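Side-chain contacts in GTP-binding protein (Thermus thermophilus, PDB 2DBY), which binds GDP and probably hydrolyses ATP and binds the 70S ribosome and its 50S subunit: residues V12-S15 with T16-A20; Y31-A34 with T35-K38; N91-L94 with A95-E99. All coordinates share one frame; numbering follows the deposited sequence.

Contact 1: residues V12-S15 with T16-A20; sequences VGKS and TLFNA. With GDP (guanosine-5'-diphosphate), chain B.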
# COMPACT_ATOMS: atom_id res chain seq x y z
N VAL A 12 10.74 -0.30 -19.40
CA VAL A 12 10.24 0.94 -18.80
C VAL A 12 11.03 1.27 -17.53
O VAL A 12 10.75 2.28 -16.86
CB VAL A 12 8.73 0.83 -18.47
CG1 VAL A 12 7.96 0.47 -19.76
CG2 VAL A 12 8.47 -0.25 -17.42
N GLY A 13 12.01 0.43 -17.21
CA GLY A 13 12.83 0.64 -16.03
C GLY A 13 12.40 -0.19 -14.84
O GLY A 13 12.89 0.02 -13.72
N LYS A 14 11.50 -1.14 -15.05
CA LYS A 14 11.04 -1.95 -13.91
C LYS A 14 12.14 -2.81 -13.26
O LYS A 14 12.23 -2.87 -12.04
CB LYS A 14 9.86 -2.85 -14.31
CG LYS A 14 9.15 -3.47 -13.13
CD LYS A 14 7.89 -4.24 -13.53
CE LYS A 14 8.26 -5.48 -14.30
NZ LYS A 14 7.33 -6.59 -13.96
N SER A 15 12.99 -3.48 -14.05
CA SER A 15 14.00 -4.32 -13.41
C SER A 15 15.00 -3.45 -12.65
O SER A 15 15.51 -3.85 -11.63
CB SER A 15 14.74 -5.18 -14.44
OG SER A 15 15.36 -4.37 -15.40
N THR A 16 15.23 -2.24 -13.16
CA THR A 16 16.14 -1.31 -12.51
C THR A 16 15.52 -0.92 -11.17
O THR A 16 16.20 -0.92 -10.15
CB THR A 16 16.34 -0.06 -13.37
OG1 THR A 16 16.98 -0.45 -14.59
CG2 THR A 16 17.22 0.97 -12.64
N LEU A 17 14.23 -0.61 -11.18
CA LEU A 17 13.54 -0.26 -9.94
C LEU A 17 13.63 -1.45 -9.01
O LEU A 17 13.76 -1.28 -7.81
CB LEU A 17 12.07 0.09 -10.20
CG LEU A 17 11.30 0.55 -8.96
CD1 LEU A 17 11.89 1.82 -8.32
CD2 LEU A 17 9.85 0.81 -9.39
N PHE A 18 13.50 -2.66 -9.54
CA PHE A 18 13.65 -3.79 -8.62
C PHE A 18 15.06 -4.04 -8.12
O PHE A 18 15.23 -4.71 -7.10
CB PHE A 18 13.07 -5.06 -9.20
CG PHE A 18 11.67 -5.24 -8.83
CD1 PHE A 18 10.65 -4.77 -9.66
CD2 PHE A 18 11.34 -5.74 -7.57
CE1 PHE A 18 9.32 -4.79 -9.25
CE2 PHE A 18 10.02 -5.77 -7.15
CZ PHE A 18 9.00 -5.29 -8.00
N ASN A 19 16.09 -3.53 -8.79
CA ASN A 19 17.44 -3.71 -8.22
C ASN A 19 17.40 -2.93 -6.91
O ASN A 19 17.89 -3.38 -5.87
CB ASN A 19 18.55 -3.08 -9.08
CG ASN A 19 18.79 -3.82 -10.38
OD1 ASN A 19 18.60 -5.03 -10.45
ND2 ASN A 19 19.22 -3.08 -11.42
N ALA A 20 16.79 -1.75 -6.97
CA ALA A 20 16.70 -0.91 -5.78
C ALA A 20 15.86 -1.53 -4.67
O ALA A 20 16.22 -1.50 -3.49
CB ALA A 20 16.15 0.45 -6.17
PB GDP B . 12.35 -3.29 -17.85
O1B GDP B . 12.34 -3.92 -19.24
O2B GDP B . 10.95 -2.55 -17.52
O3B GDP B . 13.02 -4.08 -16.72
O3A GDP B . 13.37 -2.02 -18.06
PA GDP B . 14.89 -1.82 -17.55
O1A GDP B . 14.95 -1.90 -16.09
O2A GDP B . 15.83 -2.96 -18.20
O5' GDP B . 15.39 -0.36 -18.02
C5' GDP B . 15.39 -0.30 -19.46
C4' GDP B . 16.46 0.73 -19.90
O4' GDP B . 16.19 2.09 -19.38
C3' GDP B . 17.87 0.44 -19.42
O3' GDP B . 19.07 0.45 -20.19
C2' GDP B . 17.92 1.18 -18.05
O2' GDP B . 19.31 1.51 -17.81
C1' GDP B . 17.29 2.50 -18.46
N9 GDP B . 16.67 3.23 -17.31
C8 GDP B . 15.79 2.72 -16.38
N7 GDP B . 15.44 3.65 -15.52
C5 GDP B . 16.07 4.81 -15.85
C6 GDP B . 16.08 6.14 -15.30
O6 GDP B . 15.42 6.39 -14.32
N1 GDP B . 16.85 7.11 -15.90
C2 GDP B . 17.61 6.81 -17.02
N2 GDP B . 18.36 7.79 -17.60
N3 GDP B . 17.61 5.57 -17.54
C4 GDP B . 16.87 4.56 -17.00
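Phe18 turns the edge of its ring to Lys14, one helical turn back: CG of Lys14 lies in the ring plane, 4.0 Å from Phe18 CD1, and the carbonyl O of Lys14 sits at the same edge, near the plane. The two side chains run side by side and point the same way, and both rest on Ile6 of strand 3-7. Lys14 CG stands opposite the backbone N (chi1 -167°), which sets CG at the edge of the ring before bends at chi3 and chi4 take NZ to a salt bridge with Asp75. Beneath them the turn is closed by Leu17 N bonding to Gly13 O and by Phe18 N bonding to Lys14 O, the latter at 2.8 Å.

Residues Val12 to Thr16 wrap the diphosphate. GDP O2B takes the amides of Val12 and Lys14, each at 2.9 Å, plus a weak bond from Gly13 N, whose stronger bond goes to the bridging O3A. Ser15 N reaches GDP O3B at 2.7 Å. Ser15 OG, between its own N and carbonyl carbon (chi1 58°), lies 2.6 Å from GDP O1A and is also close to O3B. Thr16 grips GDP O1A twice, through N and through OG1 (2.9 Å). Gly13, the N-cap, has backbone angles that would jam a beta carbon against the preceding carbonyl O, and such a carbon would also crowd N7 of the guanine. The helix dipole and the converging amides would probably favour the negative phosphates. Leu17 packs on Val106 of strand 102-108 and on Ala243 of helix 243-250. A strand, a phosphate-wrapping loop and helix 14-25 thus form the P-loop (Walker A motif) of the TRAFAC-class GTPase superfamily.

Contact 2: residues Y31-A34 with T35-K38; sequences YPFA and TIDK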
# COMPACT_ATOMS: atom_id res chain seq x y z
N TYR A 31 10.72 -9.88 8.40
CA TYR A 31 10.25 -10.29 7.09
C TYR A 31 8.96 -11.06 7.09
O TYR A 31 8.82 -12.05 7.81
CB TYR A 31 11.28 -11.17 6.40
CG TYR A 31 12.58 -10.48 6.07
CD1 TYR A 31 13.70 -10.59 6.90
CD2 TYR A 31 12.68 -9.69 4.93
CE1 TYR A 31 14.91 -9.93 6.58
CE2 TYR A 31 13.86 -9.01 4.61
CZ TYR A 31 14.96 -9.14 5.43
OH TYR A 31 16.11 -8.49 5.05
N PRO A 32 7.99 -10.62 6.27
CA PRO A 32 6.70 -11.30 6.15
C PRO A 32 7.08 -12.63 5.49
O PRO A 32 7.99 -12.68 4.64
CB PRO A 32 5.92 -10.40 5.18
CG PRO A 32 6.56 -9.03 5.36
CD PRO A 32 8.03 -9.39 5.45
N PHE A 33 6.39 -13.71 5.84
CA PHE A 33 6.73 -15.02 5.28
C PHE A 33 6.68 -15.02 3.75
O PHE A 33 7.45 -15.72 3.10
CB PHE A 33 5.77 -16.08 5.82
CG PHE A 33 6.26 -17.49 5.63
CD1 PHE A 33 5.51 -18.42 4.93
CD2 PHE A 33 7.47 -17.89 6.19
CE1 PHE A 33 5.95 -19.75 4.80
CE2 PHE A 33 7.92 -19.21 6.06
CZ PHE A 33 7.16 -20.13 5.37
N ALA A 34 5.77 -14.25 3.17
CA ALA A 34 5.65 -14.19 1.72
C ALA A 34 6.94 -13.81 1.01
O ALA A 34 7.08 -14.09 -0.17
CB ALA A 34 4.56 -13.19 1.31
N THR A 35 7.89 -13.17 1.72
CA THR A 35 9.12 -12.76 1.06
C THR A 35 10.05 -13.92 0.69
O THR A 35 11.11 -13.71 0.11
CB THR A 35 9.91 -11.68 1.88
OG1 THR A 35 10.31 -12.23 3.15
CG2 THR A 35 9.06 -10.42 2.09
N ILE A 36 9.67 -15.15 1.03
CA ILE A 36 10.52 -16.26 0.60
C ILE A 36 10.61 -16.21 -0.94
O ILE A 36 11.62 -16.58 -1.53
CB ILE A 36 9.92 -17.62 1.00
CG1 ILE A 36 9.92 -17.75 2.51
CG2 ILE A 36 10.74 -18.75 0.39
CD1 ILE A 36 9.33 -19.07 3.02
N ASP A 37 9.52 -15.76 -1.57
CA ASP A 37 9.44 -15.67 -3.03
C ASP A 37 10.46 -14.64 -3.52
O ASP A 37 10.55 -13.55 -2.97
CB ASP A 37 8.01 -15.29 -3.42
CG ASP A 37 7.78 -15.27 -4.93
OD1 ASP A 37 6.63 -15.54 -5.34
OD2 ASP A 37 8.70 -14.97 -5.71
N LYS A 38 11.22 -14.99 -4.54
CA LYS A 38 12.24 -14.08 -5.06
C LYS A 38 11.62 -12.78 -5.59
O LYS A 38 12.30 -11.75 -5.68
CB LYS A 38 13.07 -14.76 -6.17
CG LYS A 38 12.32 -15.03 -7.47
CD LYS A 38 13.30 -15.47 -8.56
CE LYS A 38 12.67 -15.46 -9.95
NZ LYS A 38 13.69 -15.70 -11.03
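Phe33 and Ile36 lie side by side and point the same way, with the isoleucine methyl on a face of the ring. Ile36 CD1 stands 3.3 Å above the ring plane, offset toward the rim on the CE2 and CZ side, in a CH-pi contact 3.6 Å from the Phe33 ring centroid. Extended Ile36 (chi2 180°) carries CD1 that far, while Phe33 CG, opposite its backbone N (chi1 -163°), swings the ring to the same side.

Thr35 meets its partners across rather than alongside. Its side chain crosses that of Tyr31 at about a right angle, with Thr35 OG1 3.6 Å from Tyr31 CB, and runs obliquely to Pro32, where the methyl Thr35 CG2 touches Pro32 CD at 3.7 Å. Pro32 O is gripped twice by Thr35: OG1 donates at 2.8 Å, almost in line with the C=O bond (165° at the oxygen), whereas the amide N comes from above the carbonyl plane at 3.0 Å. Ile36 N to Phe33 O and Asp37 N to Ala34 O continue the i to i+3 pattern of a short 3-10 turn.

The turn belongs to the loop joining helix 14-25 to strand 40-44. Tyr31 OH bonds to Asn25 O, Asp37 OD2 to Asn39 N; Pro32 and Thr35 pack on Val42 of strand 40-44 and on Glu72 of strand 66-75.

Contact 3: residues N91-L94 with A95-E99; sequences NQFL and AHIRE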
# COMPACT_ATOMS: atom_id res chain seq x y z
N ASN A 91 -2.54 -15.59 -18.75
CA ASN A 91 -3.21 -16.12 -17.56
C ASN A 91 -2.41 -16.00 -16.27
O ASN A 91 -3.00 -15.76 -15.19
CB ASN A 91 -3.59 -17.59 -17.76
CG ASN A 91 -4.81 -17.76 -18.63
OD1 ASN A 91 -5.49 -16.80 -18.99
ND2 ASN A 91 -5.12 -19.01 -18.95
N GLN A 92 -1.11 -16.19 -16.37
CA GLN A 92 -0.22 -16.11 -15.21
C GLN A 92 -0.23 -14.70 -14.63
O GLN A 92 -0.29 -14.51 -13.43
CB GLN A 92 1.21 -16.50 -15.59
CG GLN A 92 1.42 -18.00 -15.83
CD GLN A 92 1.39 -18.81 -14.55
OE1 GLN A 92 0.36 -18.92 -13.89
NE2 GLN A 92 2.54 -19.38 -14.19
N PHE A 93 -0.17 -13.71 -15.51
CA PHE A 93 -0.19 -12.32 -15.07
C PHE A 93 -1.48 -12.04 -14.29
O PHE A 93 -1.44 -11.48 -13.20
CB PHE A 93 -0.09 -11.41 -16.30
CG PHE A 93 -0.18 -9.93 -15.97
CD1 PHE A 93 0.93 -9.25 -15.46
CD2 PHE A 93 -1.37 -9.21 -16.18
CE1 PHE A 93 0.86 -7.86 -15.16
CE2 PHE A 93 -1.47 -7.84 -15.90
CZ PHE A 93 -0.34 -7.15 -15.38
N LEU A 94 -2.63 -12.45 -14.81
CA LEU A 94 -3.88 -12.22 -14.09
C LEU A 94 -3.87 -12.94 -12.74
O LEU A 94 -4.36 -12.41 -11.74
CB LEU A 94 -5.07 -12.74 -14.90
CG LEU A 94 -5.33 -12.03 -16.24
CD1 LEU A 94 -6.45 -12.77 -17.00
CD2 LEU A 94 -5.74 -10.56 -15.97
N ALA A 95 -3.34 -14.15 -12.71
CA ALA A 95 -3.31 -14.90 -11.46
C ALA A 95 -2.48 -14.18 -10.42
O ALA A 95 -2.83 -14.16 -9.23
CB ALA A 95 -2.75 -16.29 -11.69
N HIS A 96 -1.36 -13.60 -10.86
CA HIS A 96 -0.48 -12.87 -9.95
C HIS A 96 -1.13 -11.58 -9.48
O HIS A 96 -1.04 -11.25 -8.29
CB HIS A 96 0.87 -12.59 -10.62
CG HIS A 96 1.69 -13.82 -10.83
ND1 HIS A 96 2.64 -13.93 -11.83
CD2 HIS A 96 1.71 -15.01 -10.17
CE1 HIS A 96 3.20 -15.13 -11.78
NE2 HIS A 96 2.65 -15.80 -10.78
N ILE A 97 -1.80 -10.87 -10.39
CA ILE A 97 -2.50 -9.62 -10.03
C ILE A 97 -3.59 -9.89 -8.98
O ILE A 97 -3.84 -9.07 -8.07
CB ILE A 97 -3.17 -8.97 -11.28
CG1 ILE A 97 -2.12 -8.31 -12.15
CG2 ILE A 97 -4.21 -7.90 -10.84
CD1 ILE A 97 -1.57 -7.05 -11.53
N ARG A 98 -4.26 -11.03 -9.10
CA ARG A 98 -5.31 -11.36 -8.15
C ARG A 98 -4.79 -11.43 -6.73
O ARG A 98 -5.53 -11.17 -5.79
CB ARG A 98 -5.96 -12.70 -8.52
CG ARG A 98 -6.74 -12.64 -9.82
CD ARG A 98 -7.45 -13.96 -10.17
NE ARG A 98 -8.19 -13.81 -11.43
CZ ARG A 98 -9.22 -12.98 -11.60
NH1 ARG A 98 -9.63 -12.22 -10.59
NH2 ARG A 98 -9.83 -12.89 -12.78
N GLU A 99 -3.52 -11.79 -6.57
CA GLU A 99 -2.93 -11.94 -5.22
C GLU A 99 -2.42 -10.67 -4.53
O GLU A 99 -1.92 -10.74 -3.40
CB GLU A 99 -1.78 -12.95 -5.25
CG GLU A 99 -2.12 -14.31 -5.80
CD GLU A 99 -0.87 -15.19 -5.94
OE1 GLU A 99 0.12 -14.75 -6.59
OE2 GLU A 99 -0.88 -16.31 -5.40
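Phe93 CG stands opposite its backbone N (chi1 177°) and Ile97 CG1 opposite its carbonyl carbon (chi1 -75°), so that the two side chains, one helical turn apart, run side by side. Ile97 CG1 sits 3.8 Å above one face of the Phe93 ring, offset toward the rim, and forms a CH-pi contact 4.0 Å from the centroid; Ile97 CD1 reaches Phe93 CZ at 4.0 Å. Beneath them Ile97 N bonds to Phe93 O at 2.9 Å, with a nearly straight approach to the carbonyl.

His96 lays its ring over the carbonyl of Gln92, whose O is 3.2 Å from the ring plane, toward the rim; that same O accepts the amide N of His96 at 2.9 Å. The ring's ND1 is paired with Ala77 O. With an alanine in place of His96, Ala77 O would probably lose its ring N-H partner and the carbonyl of Gln92 the ring that lies over it. Arg98 CG approaches Leu94 O at 3.1 Å, and Arg98 N bonds to that oxygen.

Helix 91-98 packs on strand 3-7 and on helix 124-156: Phe93 and Ile97 touch Val7, while Phe93 meets Val131, Leu94 meets Leu135 and Ala138, and Arg98 meets Ala138.

In the fold
The three contacts follow one another along the chain within the G domain and do not touch: their centres are 18 to 20 Å apart, and their nearest atoms about 6 or 7 Å. Contact 1 is the one that holds the nucleotide. Strand 3-7 joins it to contact 3, since Ile6 carries Lys14 and Phe18 while Val7 meets Phe93 and Ile97. The Phe93 side chain comes about 7 Å from that of Lys14 but stays about 12 Å from GDP. Contact 2 lies farther along the loop that leaves helix 14-25; its Asp37 side chain is about 12 Å from that of Lys14.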